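Long-range contacts in coat protein (Sulfolobus turreted icosahedral virus, PDB 2BBD), which probably builds the virion shell as its major capsid protein, a double jelly-roll fold consistent with shared ancestry with capsid proteins of eukaryotic and bacterial viruses: residues A[26-37]-A[115-126]; A[73-81]-A[181-189]. One frame throughout, in Å; residues are numbered along the deposited sequence.

Contact 1 (A[26-37]-A[115-126]); sequences RNNFIRKIRVQL and MWEFDLARFPAT
E117 OE2 is gripped by two cations from the opposite strand. K32 NZ comes down on E117 OE2 from above the carboxylate plane at 2.9 Å, while R34 NE meets it on the anti side at 3.2 Å, with that oxygen nearly in the guanidinium plane; the two flat groups are 20° apart. R34 gets there with CG anti to its backbone N (chi1 170°) and a bend at chi3 (-70°). The methyl CE of selenomethionine M115 sits over one face of the R34 guanidinium.

At the far end P124 CA stands over the centre of the F29 ring, 3.5 Å from the centroid, a CH-pi contact, and T126 OG1 meets the ring edge. On the buried face V35 CG2 touches F118 CE1 at 3.6 Å.

Paired backbone bonds (I33 with F118, V35 with W116) set the antiparallel register of a jelly-roll sheet, which slips by two residues at a beta bulge between I30 and K32; on the partner strand an Asx turn, A121 N to D119 OD2, marks the corner. R31 and R122 form salt bridges with E157 of strand 145-158, which flanks strand 29-43, and R122 also with E167; strand 61-68 packs against I33, W116 and L120.

Contact 2 (A[73-81]-A[181-189]); sequences TLYSVSGTG and VLPKVIEIP
The Y75 ring lies over V185, whose CB stands 3.3 Å above one face, offset toward the rim and 3.6 Å from the centroid, a CH-pi contact. Both branches of the valine follow the ring: V185 CG1 lies against Y75 CD1 and CE1, while V185 CG2 reaches Y75 CZ at 3.4 Å. P183 CB approaches the ring obliquely near Y75 CE2. V77 CG1 packs on V185 CG1.

The second flat group is the E187 carboxylate. Its chain, CG anti to the backbone N (chi1 -165°) and extended beyond, carries E187 OE2 to S78, where two donors converge on it: S78 OG on the syn lone pair, at a short 2.5 Å, and S78 N from above the carboxylate plane at 2.9 Å. S78 OG accepts from G81 N (2.9 Å, angle 165°), making S78 the N-cap of helix 79-89. A glutamate from the neighbouring strand thereby fixes the capping hydroxyl, and Y217 holds its other oxygen, OE1.

Between these groups the strands run parallel, the one parallel junction in an otherwise antiparallel eight-stranded sheet and consistent with a seam between the two jelly rolls; V185 N bonds to L74 O, S76 N to V185 O and E187 N to S76 O. On the other face I186 CD1 rests against S76 CB. One water bridges T73 O to P183 O; another joins T73 O to K184 NZ.

Strand 72-78 pairs with strand 61-68 on its other side, across a classic bulge at L74 and Y75 opposite L66, while strand 182-193 pairs antiparallel with strand 303-313 on its far side, whose L308 touches V77 and V185.

Overall arrangement
Contacts 1 and 2 lie in different sheets facing each other, their centres about 14 Å apart. Strand 115-120 of contact 1 meets 73-81 through two probable hydrogen bonds: Y75 OH to D119 O at 2.8 Å, and W116 NE1 to G79 O at 3.0 Å. The Y75 ring also meets F118 edge-to-face, so the tyrosine that covers V185 in contact 2 reaches the buried face of contact 1. D119 O packs on P183 CG as well. Contact 2 lies about 5 Å from the chain centre, in the eight-stranded sheet where its parallel pair joins strands 72-78 and 182-193. R26 and T80 each bond a methylpentanediol, probably from the crystallisation liquor.

Contact 1 (A[26-37]-A[115-126])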
loop_
_atom_site.group_PDB
_atom_site.type_symbol
_atom_site.label_atom_id
_atom_site.label_comp_id
_atom_site.label_asym_id
_atom_site.label_seq_id
_atom_site.Cartn_x
_atom_site.Cartn_y
_atom_site.Cartn_z
ATOM N N ARG A 26 11.803 -11.906 15.218
ATOM C CA ARG A 26 12.823 -12.216 14.217
ATOM C C ARG A 26 13.258 -13.676 14.272
ATOM O O ARG A 26 14.444 -13.975 14.407
ATOM C CB ARG A 26 14.030 -11.301 14.432
ATOM C CG ARG A 26 13.654 -9.831 14.391
ATOM C CD ARG A 26 14.836 -8.902 14.606
ATOM N NE ARG A 26 15.325 -8.939 15.978
ATOM C CZ ARG A 26 16.258 -9.775 16.421
ATOM N NH1 ARG A 26 16.811 -10.653 15.592
ATOM N NH2 ARG A 26 16.645 -9.728 17.689
ATOM N N ASN A 27 12.290 -14.580 14.148
ATOM C CA ASN A 27 12.546 -16.010 14.199
ATOM C C ASN A 27 13.323 -16.521 13.006
ATOM O O ASN A 27 14.066 -17.491 13.114
ATOM C CB ASN A 27 11.231 -16.773 14.281
ATOM C CG ASN A 27 10.436 -16.431 15.522
ATOM O OD1 ASN A 27 9.307 -16.886 15.686
ATOM N ND2 ASN A 27 11.022 -15.628 16.406
ATOM N N ASN A 28 13.127 -15.880 11.865
ATOM C CA ASN A 28 13.790 -16.258 10.625
ATOM C C ASN A 28 13.585 -15.119 9.651
ATOM O O ASN A 28 13.117 -14.034 10.034
ATOM C CB ASN A 28 13.152 -17.520 10.042
ATOM C CG ASN A 28 13.847 -18.790 10.487
ATOM O OD1 ASN A 28 15.064 -18.926 10.345
ATOM N ND2 ASN A 28 13.075 -19.736 11.019
ATOM N N PHE A 29 13.946 -15.357 8.396
ATOM C CA PHE A 29 13.736 -14.350 7.371
ATOM C C PHE A 29 12.214 -14.235 7.245
ATOM O O PHE A 29 11.495 -15.207 7.491
ATOM C CB PHE A 29 14.357 -14.794 6.039
ATOM C CG PHE A 29 15.831 -14.483 5.916
ATOM C CD1 PHE A 29 16.397 -14.230 4.666
ATOM C CD2 PHE A 29 16.656 -14.443 7.042
ATOM C CE1 PHE A 29 17.766 -13.940 4.536
ATOM C CE2 PHE A 29 18.024 -14.156 6.923
ATOM C CZ PHE A 29 18.577 -13.905 5.671
ATOM N N ILE A 30 11.731 -13.059 6.865
ATOM C CA ILE A 30 10.293 -12.819 6.741
ATOM C C ILE A 30 9.883 -12.485 5.309
ATOM O O ILE A 30 10.431 -11.566 4.706
ATOM C CB ILE A 30 9.871 -11.654 7.672
ATOM C CG1 ILE A 30 10.128 -12.049 9.132
ATOM C CG2 ILE A 30 8.407 -11.275 7.427
ATOM C CD1 ILE A 30 10.043 -10.880 10.119
ATOM N N ARG A 31 8.928 -13.234 4.770
ATOM C CA ARG A 31 8.449 -12.986 3.415
ATOM C C ARG A 31 7.246 -12.044 3.449
ATOM O O ARG A 31 7.056 -11.221 2.546
ATOM C CB ARG A 31 8.084 -14.300 2.730
ATOM C CG ARG A 31 9.283 -15.210 2.465
ATOM C CD ARG A 31 8.828 -16.478 1.797
ATOM N NE ARG A 31 8.377 -16.203 0.436
ATOM C CZ ARG A 31 9.203 -15.971 -0.579
ATOM N NH1 ARG A 31 10.514 -15.993 -0.380
ATOM N NH2 ARG A 31 8.725 -15.701 -1.783
ATOM N N LYS A 32 6.428 -12.154 4.492
ATOM C CA LYS A 32 5.298 -11.252 4.609
ATOM C C LYS A 32 4.654 -11.187 5.989
ATOM O O LYS A 32 4.895 -12.026 6.856
ATOM C CB LYS A 32 4.234 -11.570 3.547
ATOM C CG LYS A 32 3.350 -12.775 3.800
ATOM C CD LYS A 32 2.210 -12.808 2.760
ATOM C CE LYS A 32 1.282 -14.015 2.930
ATOM N NZ LYS A 32 0.456 -13.945 4.170
ATOM N N ILE A 33 3.857 -10.147 6.183
ATOM C CA ILE A 33 3.144 -9.944 7.425
ATOM C C ILE A 33 1.682 -9.698 7.091
ATOM O O ILE A 33 1.357 -8.875 6.237
ATOM C CB ILE A 33 3.684 -8.725 8.199
ATOM C CG1 ILE A 33 5.140 -8.974 8.617
ATOM C CG2 ILE A 33 2.807 -8.450 9.407
ATOM C CD1 ILE A 33 5.826 -7.737 9.198
ATOM N N ARG A 34 0.801 -10.419 7.762
ATOM C CA ARG A 34 -0.623 -10.257 7.541
ATOM C C ARG A 34 -1.263 -9.634 8.774
ATOM O O ARG A 34 -0.933 -9.991 9.911
ATOM C CB ARG A 34 -1.278 -11.607 7.257
ATOM C CG ARG A 34 -2.795 -11.548 7.258
ATOM C CD ARG A 34 -3.409 -12.934 7.153
ATOM N NE ARG A 34 -3.216 -13.527 5.836
ATOM C CZ ARG A 34 -3.556 -14.775 5.528
ATOM N NH1 ARG A 34 -4.103 -15.559 6.452
ATOM N NH2 ARG A 34 -3.362 -15.235 4.297
ATOM N N VAL A 35 -2.169 -8.694 8.532
ATOM C CA VAL A 35 -2.893 -8.005 9.585
ATOM C C VAL A 35 -4.389 -8.201 9.333
ATOM O O VAL A 35 -4.873 -7.961 8.224
ATOM C CB VAL A 35 -2.590 -6.478 9.582
ATOM C CG1 VAL A 35 -3.444 -5.777 10.624
ATOM C CG2 VAL A 35 -1.106 -6.218 9.864
ATOM N N GLN A 36 -5.112 -8.660 10.351
ATOM C CA GLN A 36 -6.555 -8.838 10.236
ATOM C C GLN A 36 -7.251 -8.136 11.395
ATOM O O GLN A 36 -6.950 -8.399 12.571
ATOM C CB GLN A 36 -6.940 -10.321 10.241
ATOM C CG GLN A 36 -6.267 -11.161 9.172
ATOM C CD GLN A 36 -6.538 -12.647 9.346
ATOM O OE1 GLN A 36 -7.490 -13.192 8.780
ATOM N NE2 GLN A 36 -5.710 -13.309 10.147
ATOM N N LEU A 37 -8.152 -7.216 11.057
ATOM C CA LEU A 37 -8.931 -6.492 12.049
ATOM C C LEU A 37 -10.229 -7.284 12.073
ATOM O O LEU A 37 -11.000 -7.262 11.115
ATOM C CB LEU A 37 -9.172 -5.045 11.601
ATOM C CG LEU A 37 -10.079 -4.202 12.507
ATOM C CD1 LEU A 37 -9.463 -4.109 13.893
ATOM C CD2 LEU A 37 -10.275 -2.793 11.911
HETATM N N MSE A 115 -8.666 -7.247 6.023
HETATM C CA MSE A 115 -7.310 -7.756 5.908
HETATM C C MSE A 115 -6.374 -6.878 5.083
HETATM O O MSE A 115 -6.796 -6.220 4.120
HETATM C CB MSE A 115 -7.334 -9.158 5.301
HETATM C CG MSE A 115 -5.982 -9.849 5.334
HETATM SE SE MSE A 115 -5.994 -11.553 4.431
HETATM C CE MSE A 115 -6.706 -12.661 5.848
ATOM N N TRP A 116 -5.103 -6.871 5.487
ATOM C CA TRP A 116 -4.040 -6.138 4.805
ATOM C C TRP A 116 -2.803 -7.017 4.885
ATOM O O TRP A 116 -2.599 -7.715 5.880
ATOM C CB TRP A 116 -3.690 -4.838 5.510
ATOM C CG TRP A 116 -4.746 -3.800 5.557
ATOM C CD1 TRP A 116 -4.915 -2.759 4.689
ATOM C CD2 TRP A 116 -5.692 -3.603 6.611
ATOM N NE1 TRP A 116 -5.895 -1.917 5.148
ATOM C CE2 TRP A 116 -6.389 -2.408 6.328
ATOM C CE3 TRP A 116 -6.015 -4.317 7.774
ATOM C CZ2 TRP A 116 -7.385 -1.903 7.170
ATOM C CZ3 TRP A 116 -7.016 -3.813 8.611
ATOM C CH2 TRP A 116 -7.683 -2.615 8.302
ATOM N N GLU A 117 -1.979 -6.984 3.844
ATOM C CA GLU A 117 -0.748 -7.760 3.841
ATOM C C GLU A 117 0.414 -6.884 3.428
ATOM O O GLU A 117 0.254 -5.949 2.638
ATOM C CB GLU A 117 -0.833 -8.950 2.886
ATOM C CG GLU A 117 -1.850 -9.988 3.285
ATOM C CD GLU A 117 -1.654 -11.313 2.568
ATOM O OE1 GLU A 117 -1.395 -11.304 1.341
ATOM O OE2 GLU A 117 -1.772 -12.363 3.236
ATOM N N PHE A 118 1.579 -7.187 3.987
ATOM C CA PHE A 118 2.799 -6.461 3.692
ATOM C C PHE A 118 3.771 -7.461 3.075
ATOM O O PHE A 118 4.156 -8.454 3.700
ATOM C CB PHE A 118 3.409 -5.867 4.971
ATOM C CG PHE A 118 2.482 -4.949 5.720
ATOM C CD1 PHE A 118 1.428 -5.460 6.470
ATOM C CD2 PHE A 118 2.633 -3.569 5.631
ATOM C CE1 PHE A 118 0.527 -4.609 7.120
ATOM C CE2 PHE A 118 1.749 -2.708 6.270
ATOM C CZ PHE A 118 0.689 -3.229 7.017
ATOM N N ASP A 119 4.142 -7.211 1.830
ATOM C CA ASP A 119 5.076 -8.078 1.145
ATOM C C ASP A 119 6.468 -7.539 1.468
ATOM O O ASP A 119 6.792 -6.409 1.134
ATOM C CB ASP A 119 4.797 -8.042 -0.358
ATOM C CG ASP A 119 5.701 -8.967 -1.148
ATOM O OD1 ASP A 119 5.436 -9.133 -2.356
ATOM O OD2 ASP A 119 6.673 -9.520 -0.581
ATOM N N LEU A 120 7.273 -8.343 2.154
ATOM C CA LEU A 120 8.625 -7.932 2.512
ATOM C C LEU A 120 9.671 -8.637 1.665
ATOM O O LEU A 120 10.825 -8.725 2.072
ATOM C CB LEU A 120 8.920 -8.231 3.985
ATOM C CG LEU A 120 8.291 -7.351 5.067
ATOM C CD1 LEU A 120 6.798 -7.587 5.125
ATOM C CD2 LEU A 120 8.933 -7.673 6.406
ATOM N N ALA A 121 9.273 -9.140 0.500
ATOM C CA ALA A 121 10.203 -9.857 -0.368
ATOM C C ALA A 121 10.771 -10.987 0.494
ATOM O O ALA A 121 10.039 -11.905 0.877
ATOM C CB ALA A 121 11.310 -8.912 -0.839
ATOM N N ARG A 122 12.062 -10.942 0.789
ATOM C CA ARG A 122 12.642 -11.954 1.671
ATOM C C ARG A 122 13.590 -11.214 2.598
ATOM O O ARG A 122 14.803 -11.260 2.448
ATOM C CB ARG A 122 13.376 -13.044 0.889
ATOM C CG ARG A 122 13.434 -14.348 1.669
ATOM C CD ARG A 122 14.178 -15.441 0.931
ATOM N NE ARG A 122 15.583 -15.100 0.739
ATOM C CZ ARG A 122 16.487 -15.943 0.246
ATOM N NH1 ARG A 122 16.128 -17.177 -0.103
ATOM N NH2 ARG A 122 17.747 -15.552 0.108
ATOM N N PHE A 123 12.991 -10.508 3.551
ATOM C CA PHE A 123 13.692 -9.688 4.529
ATOM C C PHE A 123 14.541 -10.497 5.510
ATOM O O PHE A 123 14.052 -11.427 6.150
ATOM C CB PHE A 123 12.656 -8.864 5.292
ATOM C CG PHE A 123 13.232 -7.738 6.079
ATOM C CD1 PHE A 123 13.729 -6.611 5.440
ATOM C CD2 PHE A 123 13.276 -7.799 7.471
ATOM C CE1 PHE A 123 14.267 -5.549 6.176
ATOM C CE2 PHE A 123 13.808 -6.746 8.218
ATOM C CZ PHE A 123 14.305 -5.617 7.570
ATOM N N PRO A 124 15.833 -10.148 5.638
ATOM C CA PRO A 124 16.758 -10.843 6.544
ATOM C C PRO A 124 16.534 -10.378 7.988
ATOM O O PRO A 124 17.401 -9.744 8.607
ATOM C CB PRO A 124 18.122 -10.444 5.993
ATOM C CG PRO A 124 17.888 -9.013 5.567
ATOM C CD PRO A 124 16.514 -9.061 4.904
ATOM N N ALA A 125 15.359 -10.707 8.514
ATOM C CA ALA A 125 14.957 -10.295 9.853
ATOM C C ALA A 125 15.908 -10.702 10.971
ATOM O O ALA A 125 16.070 -9.972 11.940
ATOM C CB ALA A 125 13.556 -10.812 10.144
ATOM N N THR A 126 16.539 -11.861 10.838
ATOM C CA THR A 126 17.463 -12.333 11.861
ATOM C C THR A 126 18.763 -11.526 11.889
ATOM O O THR A 126 19.594 -11.708 12.771
ATOM C CB THR A 126 17.804 -13.819 11.653
ATOM O OG1 THR A 126 18.382 -14.001 10.355
ATOM C CG2 THR A 126 16.547 -14.671 11.761
#

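Contact 2 (A[73-81]-A[181-189])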
loop_
_atom_site.group_PDB
_atom_site.type_symbol
_atom_site.label_atom_id
_atom_site.label_comp_id
_atom_site.label_asym_id
_atom_site.label_seq_id
_atom_site.Cartn_x
_atom_site.Cartn_y
_atom_site.Cartn_z
ATOM N N THR A 73 12.422 2.624 6.991
ATOM C CA THR A 73 11.032 2.388 6.626
ATOM C C THR A 73 10.796 1.488 5.421
ATOM O O THR A 73 11.292 1.747 4.327
ATOM C CB THR A 73 10.344 3.721 6.369
ATOM O OG1 THR A 73 10.548 4.565 7.507
ATOM C CG2 THR A 73 8.839 3.526 6.117
ATOM N N LEU A 74 10.024 0.428 5.636
ATOM C CA LEU A 74 9.678 -0.513 4.576
ATOM C C LEU A 74 8.311 -0.126 3.998
ATOM O O LEU A 74 8.080 -0.223 2.797
ATOM C CB LEU A 74 9.612 -1.936 5.137
ATOM C CG LEU A 74 10.897 -2.504 5.747
ATOM C CD1 LEU A 74 10.656 -3.915 6.260
ATOM C CD2 LEU A 74 11.986 -2.500 4.700
ATOM N N TYR A 75 7.414 0.313 4.873
ATOM C CA TYR A 75 6.073 0.729 4.482
ATOM C C TYR A 75 5.626 1.946 5.271
ATOM O O TYR A 75 5.884 2.059 6.471
ATOM C CB TYR A 75 5.054 -0.384 4.744
ATOM C CG TYR A 75 4.989 -1.466 3.697
ATOM C CD1 TYR A 75 3.899 -1.548 2.819
ATOM C CD2 TYR A 75 5.994 -2.425 3.595
ATOM C CE1 TYR A 75 3.818 -2.565 1.867
ATOM C CE2 TYR A 75 5.925 -3.442 2.647
ATOM C CZ TYR A 75 4.835 -3.507 1.789
ATOM O OH TYR A 75 4.766 -4.522 0.869
ATOM N N SER A 76 4.948 2.849 4.571
ATOM C CA SER A 76 4.376 4.051 5.150
ATOM C C SER A 76 3.170 4.306 4.243
ATOM O O SER A 76 3.276 4.959 3.205
ATOM C CB SER A 76 5.359 5.217 5.085
ATOM O OG SER A 76 4.818 6.337 5.761
ATOM N N VAL A 77 2.029 3.756 4.633
ATOM C CA VAL A 77 0.807 3.869 3.847
ATOM C C VAL A 77 -0.418 3.992 4.745
ATOM O O VAL A 77 -0.414 3.554 5.899
ATOM C CB VAL A 77 0.607 2.611 2.975
ATOM C CG1 VAL A 77 1.778 2.420 2.018
ATOM C CG2 VAL A 77 0.477 1.388 3.877
ATOM N N SER A 78 -1.477 4.571 4.193
ATOM C CA SER A 78 -2.729 4.731 4.916
ATOM C C SER A 78 -3.449 3.383 4.886
ATOM O O SER A 78 -3.121 2.523 4.076
ATOM C CB SER A 78 -3.591 5.793 4.232
ATOM O OG SER A 78 -3.879 5.432 2.889
ATOM N N GLY A 79 -4.416 3.187 5.773
ATOM C CA GLY A 79 -5.156 1.937 5.754
ATOM C C GLY A 79 -5.954 1.872 4.450
ATOM O O GLY A 79 -6.154 0.796 3.875
ATOM N N THR A 80 -6.392 3.040 3.987
ATOM C CA THR A 80 -7.158 3.166 2.744
ATOM C C THR A 80 -6.366 2.724 1.509
ATOM O O THR A 80 -6.810 1.860 0.757
ATOM C CB THR A 80 -7.619 4.625 2.522
ATOM O OG1 THR A 80 -8.621 4.965 3.483
ATOM C CG2 THR A 80 -8.186 4.793 1.119
ATOM N N GLY A 81 -5.193 3.322 1.315
ATOM C CA GLY A 81 -4.367 2.987 0.167
ATOM C C GLY A 81 -3.933 1.535 0.088
ATOM O O GLY A 81 -4.019 0.907 -0.978
ATOM N N VAL A 181 16.541 -7.671 -1.518
ATOM C CA VAL A 181 15.626 -6.729 -2.142
ATOM C C VAL A 181 14.757 -6.182 -1.007
ATOM O O VAL A 181 14.010 -6.928 -0.374
ATOM C CB VAL A 181 14.708 -7.405 -3.193
ATOM C CG1 VAL A 181 13.754 -6.375 -3.781
ATOM C CG2 VAL A 181 15.546 -8.031 -4.299
ATOM N N LEU A 182 14.869 -4.885 -0.750
ATOM C CA LEU A 182 14.101 -4.232 0.307
ATOM C C LEU A 182 12.893 -3.460 -0.224
ATOM O O LEU A 182 13.043 -2.518 -1.000
ATOM C CB LEU A 182 14.984 -3.246 1.077
ATOM C CG LEU A 182 16.187 -3.794 1.843
ATOM C CD1 LEU A 182 16.921 -2.644 2.525
ATOM C CD2 LEU A 182 15.712 -4.814 2.865
ATOM N N PRO A 183 11.679 -3.850 0.188
ATOM C CA PRO A 183 10.507 -3.123 -0.294
ATOM C C PRO A 183 10.514 -1.706 0.274
ATOM O O PRO A 183 10.991 -1.480 1.386
ATOM C CB PRO A 183 9.342 -3.964 0.228
ATOM C CG PRO A 183 9.902 -4.562 1.490
ATOM C CD PRO A 183 11.286 -4.971 1.059
ATOM N N LYS A 184 10.029 -0.754 -0.520
ATOM C CA LYS A 184 9.938 0.646 -0.112
ATOM C C LYS A 184 8.580 1.141 -0.622
ATOM O O LYS A 184 8.486 1.847 -1.626
ATOM C CB LYS A 184 11.067 1.463 -0.733
ATOM C CG LYS A 184 11.148 2.894 -0.210
ATOM C CD LYS A 184 12.198 3.685 -0.965
ATOM C CE LYS A 184 12.370 5.085 -0.398
ATOM N NZ LYS A 184 12.933 5.067 0.985
ATOM N N VAL A 185 7.530 0.741 0.087
ATOM C CA VAL A 185 6.153 1.079 -0.260
ATOM C C VAL A 185 5.695 2.306 0.513
ATOM O O VAL A 185 5.353 2.224 1.689
ATOM C CB VAL A 185 5.249 -0.124 0.045
ATOM C CG1 VAL A 185 3.819 0.157 -0.378
ATOM C CG2 VAL A 185 5.802 -1.361 -0.670
ATOM N N ILE A 186 5.681 3.446 -0.168
ATOM C CA ILE A 186 5.326 4.706 0.465
ATOM C C ILE A 186 4.158 5.419 -0.208
ATOM O O ILE A 186 4.070 5.469 -1.438
ATOM C CB ILE A 186 6.530 5.675 0.448
ATOM C CG1 ILE A 186 7.800 4.965 0.935
ATOM C CG2 ILE A 186 6.218 6.890 1.298
ATOM C CD1 ILE A 186 7.761 4.523 2.398
ATOM N N GLU A 187 3.267 5.982 0.604
ATOM C CA GLU A 187 2.134 6.713 0.061
ATOM C C GLU A 187 2.422 8.204 0.182
ATOM O O GLU A 187 2.746 8.698 1.264
ATOM C CB GLU A 187 0.838 6.367 0.806
ATOM C CG GLU A 187 -0.399 6.814 0.051
ATOM C CD GLU A 187 -1.695 6.433 0.738
ATOM O OE1 GLU A 187 -2.666 6.112 0.029
ATOM O OE2 GLU A 187 -1.754 6.464 1.979
ATOM N N ILE A 188 2.307 8.917 -0.933
ATOM C CA ILE A 188 2.566 10.350 -0.968
ATOM C C ILE A 188 1.363 11.111 -1.500
ATOM O O ILE A 188 0.894 10.867 -2.615
ATOM C CB ILE A 188 3.781 10.668 -1.859
ATOM C CG1 ILE A 188 4.983 9.840 -1.401
ATOM C CG2 ILE A 188 4.096 12.164 -1.788
ATOM C CD1 ILE A 188 6.191 10.004 -2.283
ATOM N N PRO A 189 0.841 12.048 -0.700
ATOM C CA PRO A 189 -0.321 12.836 -1.110
ATOM C C PRO A 189 0.055 14.115 -1.848
ATOM O O PRO A 189 1.203 14.549 -1.814
ATOM C CB PRO A 189 -0.991 13.140 0.216
ATOM C CG PRO A 189 0.208 13.411 1.108
ATOM C CD PRO A 189 1.182 12.304 0.716
HETATM O O HOH W 1 12.798 0.563 2.572
HETATM O O HOH W 2 11.618 4.367 3.296
#